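Local atomic coordinates of endo-xylogalacturonan hydrolase A (Aspergillus tubingensis, PDB entry 4C2L), a protein that hydrolyses the galacturonan backbone of xylogalacturonan, a xylose-substituted component of the hairy regions of pectin, and needs that xylose substitution for activity. Residues A[258-263]-A[291-296]. Residues are numbered along the deposited sequence; the frame is centred on the assembly and turned at random. Where two conformers were deposited one is given.
Sequences MINSTK and VDNSDY. With NAG (2-acetamido-2-deoxy-beta-D-glucopyranose), chain D.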
loop_
_atom_site.group_PDB
_atom_site.type_symbol
_atom_site.label_atom_id
_atom_site.label_comp_id
_atom_site.label_asym_id
_atom_site.label_seq_id
_atom_site.Cartn_x
_atom_site.Cartn_y
_atom_site.Cartn_z
ATOM N N MET A 258 10.649 -8.622 3.790
ATOM C CA MET A 258 10.143 -7.649 4.736
ATOM C C MET A 258 11.239 -7.346 5.754
ATOM O O MET A 258 11.609 -8.203 6.572
ATOM C CB MET A 258 8.887 -8.200 5.434
ATOM C CG MET A 258 7.791 -8.659 4.468
ATOM S SD MET A 258 7.289 -7.408 3.264
ATOM C CE MET A 258 6.442 -6.279 4.341
ATOM N N ILE A 259 11.763 -6.130 5.677
ATOM C CA ILE A 259 12.923 -5.719 6.454
ATOM C C ILE A 259 12.509 -4.621 7.429
ATOM O O ILE A 259 11.889 -3.632 7.021
ATOM C CB ILE A 259 14.018 -5.159 5.507
ATOM C CG1 ILE A 259 14.413 -6.208 4.457
ATOM C CG2 ILE A 259 15.214 -4.675 6.317
ATOM C CD1 ILE A 259 15.113 -5.646 3.229
ATOM N N ASN A 260 12.828 -4.787 8.714
ATOM C CA ASN A 260 12.560 -3.746 9.706
ATOM C C ASN A 260 11.118 -3.263 9.687
ATOM O O ASN A 260 10.857 -2.070 9.847
ATOM C CB ASN A 260 13.468 -2.531 9.458
ATOM C CG ASN A 260 14.915 -2.811 9.771
ATOM O OD1 ASN A 260 15.257 -3.873 10.284
ATOM N ND2 ASN A 260 15.781 -1.853 9.449
ATOM N N SER A 261 10.181 -4.181 9.477
ATOM C CA SER A 261 8.776 -3.825 9.410
ATOM C C SER A 261 8.093 -4.145 10.754
ATOM O O SER A 261 8.615 -4.940 11.550
ATOM C CB SER A 261 8.120 -4.531 8.214
ATOM O OG SER A 261 8.682 -4.054 6.978
ATOM N N THR A 262 6.960 -3.516 11.035
ATOM C CA THR A 262 6.295 -3.804 12.315
ATOM C C THR A 262 5.701 -5.212 12.303
ATOM O O THR A 262 5.658 -5.882 13.328
ATOM C CB THR A 262 5.201 -2.777 12.669
ATOM O OG1 THR A 262 4.263 -2.700 11.594
ATOM C CG2 THR A 262 5.805 -1.385 12.946
ATOM N N LYS A 263 5.213 -5.634 11.145
ATOM C CA LYS A 263 4.828 -7.031 10.896
ATOM C C LYS A 263 5.183 -7.311 9.454
ATOM O O LYS A 263 5.161 -6.404 8.618
ATOM C CB LYS A 263 3.334 -7.286 11.168
ATOM C CG LYS A 263 2.379 -6.574 10.207
ATOM C CD LYS A 263 0.917 -6.851 10.533
ATOM C CE LYS A 263 -0.031 -6.226 9.507
ATOM N NZ LYS A 263 -0.076 -4.746 9.621
ATOM N N VAL A 291 11.625 -12.736 6.507
ATOM C CA VAL A 291 11.492 -11.810 7.609
ATOM C C VAL A 291 12.917 -11.427 8.040
ATOM O O VAL A 291 13.739 -12.292 8.383
ATOM C CB VAL A 291 10.699 -12.450 8.779
ATOM C CG1 VAL A 291 10.509 -11.466 9.924
ATOM C CG2 VAL A 291 9.349 -12.971 8.272
ATOM N N ASP A 292 13.210 -10.133 7.988
ATOM C CA ASP A 292 14.519 -9.623 8.387
ATOM C C ASP A 292 14.326 -8.523 9.408
ATOM O O ASP A 292 14.104 -7.363 9.056
ATOM C CB ASP A 292 15.280 -9.129 7.151
ATOM C CG ASP A 292 16.623 -8.484 7.489
ATOM O OD1 ASP A 292 17.010 -8.440 8.680
ATOM O OD2 ASP A 292 17.271 -7.988 6.539
ATOM N N ASN A 293 14.388 -8.895 10.685
ATOM C CA ASN A 293 14.300 -7.937 11.777
ATOM C C ASN A 293 12.939 -7.217 11.841
ATOM O O ASN A 293 12.848 -6.085 12.296
ATOM C CB ASN A 293 15.462 -6.914 11.694
ATOM C CG ASN A 293 15.685 -6.187 12.998
ATOM O OD1 ASN A 293 15.693 -6.800 14.060
ATOM N ND2 ASN A 293 15.862 -4.867 12.930
ATOM N N SER A 294 11.879 -7.889 11.390
ATOM C CA SER A 294 10.520 -7.366 11.557
ATOM C C SER A 294 9.971 -7.773 12.925
ATOM O O SER A 294 10.370 -8.805 13.463
ATOM C CB SER A 294 9.635 -7.861 10.425
ATOM O OG SER A 294 10.067 -7.275 9.202
ATOM N N ASP A 295 9.080 -6.978 13.508
ATOM C CA ASP A 295 8.675 -7.243 14.899
ATOM C C ASP A 295 7.846 -8.522 15.069
ATOM O O ASP A 295 8.042 -9.272 16.026
ATOM C CB ASP A 295 7.975 -6.039 15.525
ATOM C CG ASP A 295 8.838 -4.783 15.504
ATOM O OD1 ASP A 295 10.078 -4.890 15.641
ATOM O OD2 ASP A 295 8.261 -3.688 15.341
ATOM N N TYR A 296 6.919 -8.758 14.150
ATOM C CA TYR A 296 6.209 -10.029 14.058
ATOM C C TYR A 296 6.332 -10.533 12.638
ATOM O O TYR A 296 6.355 -9.744 11.685
ATOM C CB TYR A 296 4.713 -9.849 14.347
ATOM C CG TYR A 296 4.303 -9.593 15.775
ATOM C CD1 TYR A 296 4.754 -10.404 16.822
ATOM C CD2 TYR A 296 3.386 -8.586 16.070
ATOM C CE1 TYR A 296 4.339 -10.174 18.127
ATOM C CE2 TYR A 296 2.961 -8.354 17.368
ATOM C CZ TYR A 296 3.440 -9.158 18.387
ATOM O OH TYR A 296 3.015 -8.918 19.676
HETATM C C1 NAG D . 17.173 -2.043 9.759
HETATM C C2 NAG D . 18.053 -1.091 8.963
HETATM C C3 NAG D . 19.501 -1.105 9.460
HETATM C C4 NAG D . 19.557 -0.906 10.969
HETATM C C5 NAG D . 18.667 -1.968 11.618
HETATM C C6 NAG D . 18.678 -1.880 13.139
HETATM C C7 NAG D . 17.763 -0.786 6.560
HETATM C C8 NAG D . 17.888 -1.484 5.240
HETATM N N2 NAG D . 18.081 -1.544 7.595
HETATM O O3 NAG D . 20.214 -0.092 8.783
HETATM O O4 NAG D . 20.891 -1.025 11.434
HETATM O O5 NAG D . 17.329 -1.804 11.144
HETATM O O6 NAG D . 18.195 -0.614 13.521
HETATM O O7 NAG D . 17.399 0.392 6.655
HETATM O O HOH W 1 17.485 -5.590 9.263
#
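The hydroxyl of S294 sits in the buried crook between 258-263 and 291-296: its OG accepts the backbone N-H of S261 (S261 N to S294 OG 3.1 Å) and donates a weak bond to M258 O (3.2 Å). With OG anti to its own carbonyl carbon (chi1 -67°), it lies across the bend of 258-263, and the CB of S261 closes over it at 3.5 Å. M258 O also accepts D292 N at 2.9 Å, and N260 N returns a bond to D292 O; beyond the corner D295 N reaches S261 O, again 2.9 Å. These are rungs of the right-handed parallel beta-helix of family 28: two successive coils, PbH1 repeats 3 and 4, leave one face and turn onto the next in matching steps, N260 above N293, both with positive phi. The outer side is looser: a water bridges N260 OD1 and D292 OD1, and CG2 of I259 comes no nearer to D292 OD2 than 3.9 Å. The firm link there is N293 ND2 to N260 OD1, 2.9 Å, coming from above the carbonyl plane of N260 while that oxygen lies close to the amide plane of N293; the two amides stand 75° apart. N260 ND2 carries the N-linked GlcNAc here. At the far end, T262 lies beside H233, probably an active-site residue; T262 O accepts Y296 N at 3.2 Å, while D295 OD1 turns to S333.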